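Glp_546_48378_50642 (Giardia intestinalis, PDB 2QVW) cleaves double-stranded RNA into siRNAs of 21 to 23 base pairs, which direct the selective destruction of homologous RNAs in the RNA interference pathway. Local coordinates at residues Phe657-His665 with Ala740-Leu749; Leu470-Val481 with Val528-Ala536. One frame throughout, in Å; residues are numbered along the deposited sequence.

Contact 1: residues Phe657-His665 with Ala740-Leu749; sequences FLKCSLALH and AGAFVREHVL
Within the RNase III fold, V744 of the C-terminal helix 737-748 fits as a knob into a hole formed by L658, S661, L662 and H665 on helix 648-669, which carries the manganese ligands E651 and D655. The two axes pass 9.6 Å apart at a crossing angle of -69°. V744 CG1 reaches L662 CD2 at 3.8 Å, the two side chains crossing at about a right angle, and L658 CD1 lies 3.9 Å from the same CG1. S661 OG faces the branch point of the valine, carbon to hydroxyl, with no hydrogen bond between the helices.

One turn before S661, the CE2-CZ side of the F657 ring meets A740, CE2 lying 3.4 Å from A740 CB, while the backbone N of G741 stands at the ring edge. At the other end H665 spans the gap. With CG anti to its carbonyl carbon (chi1 -76°), the imidazole turns back along its own helix, and ND1 donates to S661 O at 3.1 Å from above the carbonyl plane, sharing that acceptor with the backbone N of H665. The bond probably limits the ring's rotation; CE1 lies near the carbonyl oxygen of G741, without a hydrogen bond. R745 CB lies over one face of the imidazole, while the R745 guanidinium, its plane 57° from the ring, presents its edge to NE2. L749 CD1 rests 3.8 Å from H665 CB.

F657, L658, A740 and V748 pack on helix 718-735, through L728, I731 and F724. That helix supplies the metal ligands D722 and E725, and the L658 side chain comes to about 4 Å from a bound manganese. C660 and A663 instead pack on helix 330-356, which belongs to the first RNase III range.

Contact 2: residues Leu470-Val481 with Val528-Ala536; sequences LVDYACEQGISV and VIDIMTHLA
M532 of helix 528-542 packs against helix 464-473 and the loop that follows it, a helix-against-helix-and-loop contact. Its chain is bent at chi2 (46°) and chi3 (58°), which folds the thioether toward the end of helix 464-473: CE lies 3.5 Å from A474 CB and beside the carbonyl oxygen of L470, with SD also near the alanine methyl.

Two further apolar pairs extend the contact. L470, its chain extended to CD1, meets I531 CD1 at 4.0 Å through that methyl, the side chains crossing at about a right angle. I479, where the loop returns to the helix, likewise uses an extended chain, and its CD1 reaches V528 CG1 at 3.9 Å. L470 and V528 also pack on helix 448-458, so a third helix closes this end of the cluster.

V481 divides its two methyls along helix 528-542. CG1, anti to the carbonyl carbon (chi1 -57°), points at the T533 side chain, while CG2 lies between backbone N and carbonyl carbon and meets A536 CB at 3.7 Å. The hydroxyl beside CG1 bonds within its own helix: T533 OG1 donates to I529 O at 3.1 Å, from above the carbonyl plane, and that oxygen also accepts from T533 N.

How the contacts relate
Both contacts are buried, of similar size and without a hydrogen bond across the segments, yet they lie in distant parts of the chain, their centres 39 Å apart and their nearest atoms about 21 Å apart. They share no helix. Contact 1 joins two helices in the second RNase III region close to a bound manganese, and sets an aliphatic knob in a hole that includes a serine and a histidine, with a phenylalanine alongside. Contact 2 lies away from the annotated sites and sets a helix end and its loop against another helix, almost wholly through aliphatic methyls and one methionine. In both, one polar side chain (H665, T533) bonds to a carbonyl of its own helix rather than across the contact.

Contact 1: residues Phe657-His665 with Ala740-Leu749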
loop_
_atom_site.group_PDB
_atom_site.type_symbol
_atom_site.label_atom_id
_atom_site.label_comp_id
_atom_site.label_asym_id
_atom_site.label_seq_id
_atom_site.Cartn_x
_atom_site.Cartn_y
_atom_site.Cartn_z
ATOM N N PHE A 657 -12.261 14.665 -12.139
ATOM C CA PHE A 657 -10.843 14.453 -12.375
ATOM C C PHE A 657 -9.982 15.342 -11.509
ATOM O O PHE A 657 -8.999 14.891 -10.935
ATOM C CB PHE A 657 -10.485 14.748 -13.815
ATOM C CG PHE A 657 -9.018 14.604 -14.100
ATOM C CD1 PHE A 657 -8.440 13.338 -14.210
ATOM C CD2 PHE A 657 -8.206 15.724 -14.252
ATOM C CE1 PHE A 657 -7.087 13.188 -14.468
ATOM C CE2 PHE A 657 -6.839 15.579 -14.512
ATOM C CZ PHE A 657 -6.287 14.310 -14.620
ATOM N N LEU A 658 -10.338 16.620 -11.449
ATOM C CA LEU A 658 -9.590 17.583 -10.653
ATOM C C LEU A 658 -9.491 17.100 -9.219
ATOM O O LEU A 658 -8.410 17.136 -8.612
ATOM C CB LEU A 658 -10.278 18.946 -10.683
ATOM C CG LEU A 658 -9.602 20.017 -9.828
ATOM C CD1 LEU A 658 -8.112 20.057 -10.155
ATOM C CD2 LEU A 658 -10.259 21.368 -10.076
ATOM N N LYS A 659 -10.623 16.644 -8.683
ATOM C CA LYS A 659 -10.664 16.155 -7.318
ATOM C C LYS A 659 -9.693 15.003 -7.140
ATOM O O LYS A 659 -8.986 14.923 -6.138
ATOM C CB LYS A 659 -12.069 15.692 -6.949
ATOM C CG LYS A 659 -12.187 15.279 -5.482
ATOM C CD LYS A 659 -13.511 14.599 -5.179
ATOM C CE LYS A 659 -13.592 14.192 -3.713
ATOM N NZ LYS A 659 -14.784 13.345 -3.399
ATOM N N CYS A 660 -9.662 14.109 -8.118
ATOM C CA CYS A 660 -8.768 12.957 -8.081
ATOM C C CYS A 660 -7.306 13.407 -8.207
ATOM O O CYS A 660 -6.451 13.051 -7.397
ATOM C CB CYS A 660 -9.127 12.015 -9.224
ATOM S SG CYS A 660 -8.350 10.427 -9.150
ATOM N N SER A 661 -7.046 14.202 -9.236
ATOM C CA SER A 661 -5.725 14.732 -9.518
ATOM C C SER A 661 -5.069 15.345 -8.289
ATOM O O SER A 661 -4.015 14.888 -7.852
ATOM C CB SER A 661 -5.833 15.778 -10.625
ATOM O OG SER A 661 -4.562 16.301 -10.970
ATOM N N LEU A 662 -5.686 16.387 -7.743
ATOM C CA LEU A 662 -5.152 17.064 -6.563
ATOM C C LEU A 662 -4.817 16.114 -5.433
ATOM O O LEU A 662 -3.681 16.075 -4.958
ATOM C CB LEU A 662 -6.151 18.088 -6.040
ATOM C CG LEU A 662 -6.215 19.409 -6.799
ATOM C CD1 LEU A 662 -7.306 20.277 -6.185
ATOM C CD2 LEU A 662 -4.838 20.107 -6.740
ATOM N N ALA A 663 -5.823 15.368 -4.995
ATOM C CA ALA A 663 -5.657 14.401 -3.922
ATOM C C ALA A 663 -4.338 13.672 -4.125
ATOM O O ALA A 663 -3.531 13.530 -3.201
ATOM C CB ALA A 663 -6.813 13.411 -3.943
ATOM N N LEU A 664 -4.125 13.235 -5.358
ATOM C CA LEU A 664 -2.924 12.517 -5.727
ATOM C C LEU A 664 -1.694 13.379 -5.499
ATOM O O LEU A 664 -0.804 13.012 -4.738
ATOM C CB LEU A 664 -3.017 12.111 -7.194
ATOM C CG LEU A 664 -2.197 10.914 -7.643
ATOM C CD1 LEU A 664 -2.377 10.754 -9.130
ATOM C CD2 LEU A 664 -0.729 11.114 -7.304
ATOM N N HIS A 665 -1.656 14.529 -6.160
ATOM C CA HIS A 665 -0.527 15.441 -6.036
ATOM C C HIS A 665 -0.196 15.803 -4.595
ATOM O O HIS A 665 0.965 16.020 -4.263
ATOM C CB HIS A 665 -0.776 16.714 -6.849
ATOM C CG HIS A 665 -0.593 16.534 -8.325
ATOM N ND1 HIS A 665 -1.647 16.328 -9.187
ATOM C CD2 HIS A 665 0.526 16.510 -9.088
ATOM C CE1 HIS A 665 -1.186 16.188 -10.416
ATOM N NE2 HIS A 665 0.129 16.294 -10.385
ATOM N N ALA A 740 -3.224 16.206 -18.378
ATOM C CA ALA A 740 -4.107 16.995 -17.529
ATOM C C ALA A 740 -3.528 17.053 -16.117
ATOM O O ALA A 740 -3.602 18.074 -15.445
ATOM C CB ALA A 740 -5.504 16.374 -17.499
ATOM N N GLY A 741 -2.945 15.951 -15.673
ATOM C CA GLY A 741 -2.375 15.912 -14.345
ATOM C C GLY A 741 -1.305 16.962 -14.158
ATOM O O GLY A 741 -1.211 17.573 -13.093
ATOM N N ALA A 742 -0.483 17.164 -15.185
ATOM C CA ALA A 742 0.586 18.166 -15.126
ATOM C C ALA A 742 -0.059 19.545 -15.147
ATOM O O ALA A 742 0.435 20.493 -14.544
ATOM C CB ALA A 742 1.525 18.005 -16.319
ATOM N N PHE A 743 -1.174 19.629 -15.861
ATOM C CA PHE A 743 -1.938 20.855 -15.983
ATOM C C PHE A 743 -2.350 21.279 -14.582
ATOM O O PHE A 743 -2.241 22.446 -14.213
ATOM C CB PHE A 743 -3.182 20.592 -16.835
ATOM C CG PHE A 743 -4.033 21.805 -17.065
ATOM C CD1 PHE A 743 -3.600 22.836 -17.896
ATOM C CD2 PHE A 743 -5.271 21.921 -16.455
ATOM C CE1 PHE A 743 -4.393 23.967 -18.113
ATOM C CE2 PHE A 743 -6.070 23.045 -16.663
ATOM C CZ PHE A 743 -5.627 24.068 -17.495
ATOM N N VAL A 744 -2.817 20.308 -13.808
ATOM C CA VAL A 744 -3.266 20.539 -12.447
ATOM C C VAL A 744 -2.143 20.933 -11.488
ATOM O O VAL A 744 -2.296 21.880 -10.718
ATOM C CB VAL A 744 -3.993 19.283 -11.901
ATOM C CG1 VAL A 744 -4.307 19.446 -10.425
ATOM C CG2 VAL A 744 -5.268 19.054 -12.674
ATOM N N ARG A 745 -1.016 20.222 -11.526
ATOM C CA ARG A 745 0.100 20.529 -10.624
ATOM C C ARG A 745 0.855 21.794 -11.018
ATOM O O ARG A 745 1.645 22.333 -10.243
ATOM C CB ARG A 745 1.095 19.363 -10.562
ATOM C CG ARG A 745 1.970 19.187 -11.794
ATOM C CD ARG A 745 3.373 18.764 -11.382
ATOM N NE ARG A 745 4.205 18.379 -12.522
ATOM C CZ ARG A 745 4.105 17.222 -13.184
ATOM N NH1 ARG A 745 3.203 16.312 -12.830
ATOM N NH2 ARG A 745 4.913 16.969 -14.208
ATOM N N GLU A 746 0.610 22.261 -12.233
ATOM C CA GLU A 746 1.272 23.456 -12.723
ATOM C C GLU A 746 0.464 24.697 -12.441
ATOM O O GLU A 746 1.012 25.721 -12.046
ATOM C CB GLU A 746 1.514 23.355 -14.231
ATOM C CG GLU A 746 2.764 22.589 -14.597
ATOM C CD GLU A 746 4.018 23.288 -14.110
ATOM O OE1 GLU A 746 4.227 24.456 -14.501
ATOM O OE2 GLU A 746 4.793 22.673 -13.339
ATOM N N HIS A 747 -0.848 24.598 -12.625
ATOM C CA HIS A 747 -1.719 25.748 -12.429
ATOM C C HIS A 747 -2.563 25.759 -11.156
ATOM O O HIS A 747 -2.669 26.793 -10.488
ATOM C CB HIS A 747 -2.629 25.893 -13.652
ATOM C CG HIS A 747 -1.903 25.784 -14.953
ATOM N ND1 HIS A 747 -0.829 26.586 -15.273
ATOM C CD2 HIS A 747 -2.064 24.937 -15.996
ATOM C CE1 HIS A 747 -0.359 26.234 -16.456
ATOM N NE2 HIS A 747 -1.089 25.236 -16.918
ATOM N N VAL A 748 -3.156 24.618 -10.824
ATOM C CA VAL A 748 -4.019 24.524 -9.655
ATOM C C VAL A 748 -3.329 24.146 -8.363
ATOM O O VAL A 748 -3.654 24.686 -7.311
ATOM C CB VAL A 748 -5.161 23.515 -9.891
ATOM C CG1 VAL A 748 -6.172 23.605 -8.757
ATOM C CG2 VAL A 748 -5.829 23.782 -11.233
ATOM N N LEU A 749 -2.390 23.209 -8.433
ATOM C CA LEU A 749 -1.672 22.762 -7.241
ATOM C C LEU A 749 -1.160 23.957 -6.447
ATOM O O LEU A 749 -1.347 24.035 -5.239
ATOM C CB LEU A 749 -0.499 21.860 -7.632
ATOM C CG LEU A 749 0.059 20.933 -6.550
ATOM C CD1 LEU A 749 1.078 19.993 -7.171
ATOM C CD2 LEU A 749 0.685 21.746 -5.432
#

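Contact 2: residues Leu470-Val481 with Val528-Ala536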
loop_
_atom_site.group_PDB
_atom_site.type_symbol
_atom_site.label_atom_id
_atom_site.label_comp_id
_atom_site.label_asym_id
_atom_site.label_seq_id
_atom_site.Cartn_x
_atom_site.Cartn_y
_atom_site.Cartn_z
ATOM N N LEU A 470 -33.827 -12.040 -24.681
ATOM C CA LEU A 470 -33.080 -12.117 -23.439
ATOM C C LEU A 470 -33.147 -10.831 -22.624
ATOM O O LEU A 470 -33.152 -10.869 -21.397
ATOM C CB LEU A 470 -31.621 -12.457 -23.740
ATOM C CG LEU A 470 -31.354 -13.853 -24.312
ATOM C CD1 LEU A 470 -29.864 -14.013 -24.574
ATOM C CD2 LEU A 470 -31.849 -14.916 -23.338
ATOM N N VAL A 471 -33.191 -9.694 -23.310
ATOM C CA VAL A 471 -33.251 -8.401 -22.643
ATOM C C VAL A 471 -34.637 -8.083 -22.144
ATOM O O VAL A 471 -34.791 -7.475 -21.093
ATOM C CB VAL A 471 -32.851 -7.259 -23.577
ATOM C CG1 VAL A 471 -32.931 -5.941 -22.837
ATOM C CG2 VAL A 471 -31.460 -7.478 -24.101
ATOM N N ASP A 472 -35.642 -8.474 -22.919
ATOM C CA ASP A 472 -37.026 -8.216 -22.560
ATOM C C ASP A 472 -37.452 -9.056 -21.371
ATOM O O ASP A 472 -38.111 -8.560 -20.460
ATOM C CB ASP A 472 -37.951 -8.483 -23.753
ATOM C CG ASP A 472 -37.797 -7.443 -24.860
ATOM O OD1 ASP A 472 -36.835 -7.544 -25.651
ATOM O OD2 ASP A 472 -38.637 -6.515 -24.929
ATOM N N TYR A 473 -37.076 -10.331 -21.372
ATOM C CA TYR A 473 -37.432 -11.212 -20.263
ATOM C C TYR A 473 -36.617 -10.790 -19.067
ATOM O O TYR A 473 -36.969 -11.095 -17.936
ATOM C CB TYR A 473 -37.118 -12.664 -20.582
ATOM C CG TYR A 473 -37.388 -13.605 -19.437
ATOM C CD1 TYR A 473 -38.649 -14.150 -19.238
ATOM C CD2 TYR A 473 -36.376 -13.955 -18.550
ATOM C CE1 TYR A 473 -38.892 -15.024 -18.186
ATOM C CE2 TYR A 473 -36.610 -14.823 -17.498
ATOM C CZ TYR A 473 -37.867 -15.352 -17.326
ATOM O OH TYR A 473 -38.100 -16.215 -16.292
ATOM N N ALA A 474 -35.505 -10.110 -19.332
ATOM C CA ALA A 474 -34.648 -9.597 -18.274
ATOM C C ALA A 474 -35.178 -8.194 -18.020
ATOM O O ALA A 474 -34.816 -7.534 -17.046
ATOM C CB ALA A 474 -33.201 -9.537 -18.738
ATOM N N CYS A 475 -36.055 -7.755 -18.916
ATOM C CA CYS A 475 -36.652 -6.437 -18.821
ATOM C C CYS A 475 -37.948 -6.540 -18.061
ATOM O O CYS A 475 -38.351 -5.600 -17.388
ATOM C CB CYS A 475 -36.929 -5.869 -20.209
ATOM S SG CYS A 475 -36.967 -4.076 -20.247
ATOM N N GLU A 476 -38.597 -7.693 -18.158
ATOM C CA GLU A 476 -39.865 -7.880 -17.477
ATOM C C GLU A 476 -39.748 -8.835 -16.292
ATOM O O GLU A 476 -40.746 -9.359 -15.809
ATOM C CB GLU A 476 -40.934 -8.372 -18.469
ATOM C CG GLU A 476 -40.894 -7.712 -19.888
ATOM C CD GLU A 476 -41.201 -6.204 -19.919
ATOM O OE1 GLU A 476 -40.497 -5.422 -19.245
ATOM O OE2 GLU A 476 -42.136 -5.799 -20.641
ATOM N N GLN A 477 -38.523 -9.053 -15.822
ATOM C CA GLN A 477 -38.286 -9.927 -14.674
ATOM C C GLN A 477 -37.622 -9.147 -13.538
ATOM O O GLN A 477 -37.473 -9.665 -12.430
ATOM C CB GLN A 477 -37.401 -11.124 -15.061
ATOM C CG GLN A 477 -38.156 -12.423 -15.413
ATOM C CD GLN A 477 -38.247 -13.425 -14.252
ATOM O OE1 GLN A 477 -37.242 -13.767 -13.625
ATOM N NE2 GLN A 477 -39.455 -13.910 -13.981
ATOM N N GLY A 478 -37.232 -7.902 -13.814
ATOM C CA GLY A 478 -36.586 -7.078 -12.803
ATOM C C GLY A 478 -35.172 -7.533 -12.488
ATOM O O GLY A 478 -34.708 -7.451 -11.346
ATOM N N ILE A 479 -34.487 -8.034 -13.509
ATOM C CA ILE A 479 -33.123 -8.497 -13.336
ATOM C C ILE A 479 -32.246 -7.288 -13.096
ATOM O O ILE A 479 -32.338 -6.294 -13.811
ATOM C CB ILE A 479 -32.625 -9.263 -14.585
ATOM C CG1 ILE A 479 -33.354 -10.608 -14.687
ATOM C CG2 ILE A 479 -31.125 -9.481 -14.512
ATOM C CD1 ILE A 479 -32.990 -11.420 -15.912
ATOM N N SER A 480 -31.398 -7.369 -12.084
ATOM C CA SER A 480 -30.515 -6.265 -11.758
ATOM C C SER A 480 -29.102 -6.771 -11.592
ATOM O O SER A 480 -28.887 -7.783 -10.930
ATOM C CB SER A 480 -30.980 -5.611 -10.463
ATOM O OG SER A 480 -31.193 -6.586 -9.456
ATOM N N VAL A 481 -28.135 -6.074 -12.183
ATOM C CA VAL A 481 -26.742 -6.488 -12.072
ATOM C C VAL A 481 -25.824 -5.414 -11.500
ATOM O O VAL A 481 -24.609 -5.497 -11.640
ATOM C CB VAL A 481 -26.185 -6.953 -13.424
ATOM C CG1 VAL A 481 -27.038 -8.084 -13.972
ATOM C CG2 VAL A 481 -26.134 -5.789 -14.399
ATOM N N VAL A 528 -29.285 -16.334 -17.602
ATOM C CA VAL A 528 -29.699 -15.042 -18.148
ATOM C C VAL A 528 -29.082 -13.891 -17.365
ATOM O O VAL A 528 -28.720 -12.874 -17.943
ATOM C CB VAL A 528 -31.225 -14.884 -18.143
ATOM C CG1 VAL A 528 -31.606 -13.595 -18.836
ATOM C CG2 VAL A 528 -31.869 -16.070 -18.836
ATOM N N ILE A 529 -28.971 -14.050 -16.049
ATOM C CA ILE A 529 -28.373 -13.012 -15.220
ATOM C C ILE A 529 -26.929 -12.943 -15.665
ATOM O O ILE A 529 -26.391 -11.866 -15.876
ATOM C CB ILE A 529 -28.391 -13.355 -13.692
ATOM C CG1 ILE A 529 -29.816 -13.602 -13.180
ATOM C CG2 ILE A 529 -27.804 -12.209 -12.914
ATOM C CD1 ILE A 529 -30.475 -14.874 -13.707
ATOM N N ASP A 530 -26.310 -14.110 -15.812
ATOM C CA ASP A 530 -24.922 -14.188 -16.230
ATOM C C ASP A 530 -24.741 -13.445 -17.527
ATOM O O ASP A 530 -23.859 -12.605 -17.644
ATOM C CB ASP A 530 -24.487 -15.643 -16.406
ATOM C CG ASP A 530 -24.114 -16.304 -15.086
ATOM O OD1 ASP A 530 -23.217 -15.779 -14.395
ATOM O OD2 ASP A 530 -24.710 -17.347 -14.739
ATOM N N ILE A 531 -25.590 -13.754 -18.500
ATOM C CA ILE A 531 -25.539 -13.110 -19.809
ATOM C C ILE A 531 -25.661 -11.591 -19.692
ATOM O O ILE A 531 -24.854 -10.838 -20.226
ATOM C CB ILE A 531 -26.673 -13.641 -20.722
ATOM C CG1 ILE A 531 -26.354 -15.071 -21.178
ATOM C CG2 ILE A 531 -26.847 -12.726 -21.919
ATOM C CD1 ILE A 531 -27.507 -15.777 -21.833
ATOM N N MET A 532 -26.677 -11.151 -18.972
ATOM C CA MET A 532 -26.914 -9.736 -18.793
ATOM C C MET A 532 -25.708 -9.036 -18.194
ATOM O O MET A 532 -25.333 -7.957 -18.654
ATOM C CB MET A 532 -28.146 -9.523 -17.911
ATOM C CG MET A 532 -29.159 -8.530 -18.474
ATOM S SD MET A 532 -29.543 -8.790 -20.244
ATOM C CE MET A 532 -30.137 -10.459 -20.252
ATOM N N THR A 533 -25.093 -9.645 -17.181
ATOM C CA THR A 533 -23.924 -9.048 -16.527
ATOM C C THR A 533 -22.760 -8.815 -17.488
ATOM O O THR A 533 -22.169 -7.736 -17.492
ATOM C CB THR A 533 -23.410 -9.916 -15.356
ATOM O OG1 THR A 533 -24.418 -10.026 -14.346
ATOM C CG2 THR A 533 -22.174 -9.290 -14.748
ATOM N N HIS A 534 -22.443 -9.820 -18.304
ATOM C CA HIS A 534 -21.345 -9.721 -19.263
ATOM C C HIS A 534 -21.540 -8.567 -20.217
ATOM O O HIS A 534 -20.576 -8.046 -20.767
ATOM C CB HIS A 534 -21.203 -11.016 -20.063
ATOM C CG HIS A 534 -20.735 -12.176 -19.245
ATOM N ND1 HIS A 534 -19.543 -12.161 -18.556
ATOM C CD2 HIS A 534 -21.295 -13.385 -19.007
ATOM C CE1 HIS A 534 -19.390 -13.313 -17.929
ATOM N NE2 HIS A 534 -20.440 -14.074 -18.186
ATOM N N LEU A 535 -22.792 -8.189 -20.436
ATOM C CA LEU A 535 -23.078 -7.067 -21.308
ATOM C C LEU A 535 -22.769 -5.831 -20.485
ATOM O O LEU A 535 -22.047 -4.934 -20.930
ATOM C CB LEU A 535 -24.550 -7.058 -21.721
ATOM C CG LEU A 535 -25.042 -8.192 -22.608
ATOM C CD1 LEU A 535 -26.502 -7.990 -22.865
ATOM C CD2 LEU A 535 -24.273 -8.222 -23.916
ATOM N N ALA A 536 -23.318 -5.806 -19.272
ATOM C CA ALA A 536 -23.131 -4.700 -18.344
ATOM C C ALA A 536 -21.667 -4.314 -18.286
ATOM O O ALA A 536 -21.313 -3.181 -18.589
ATOM C CB ALA A 536 -23.627 -5.094 -16.965
#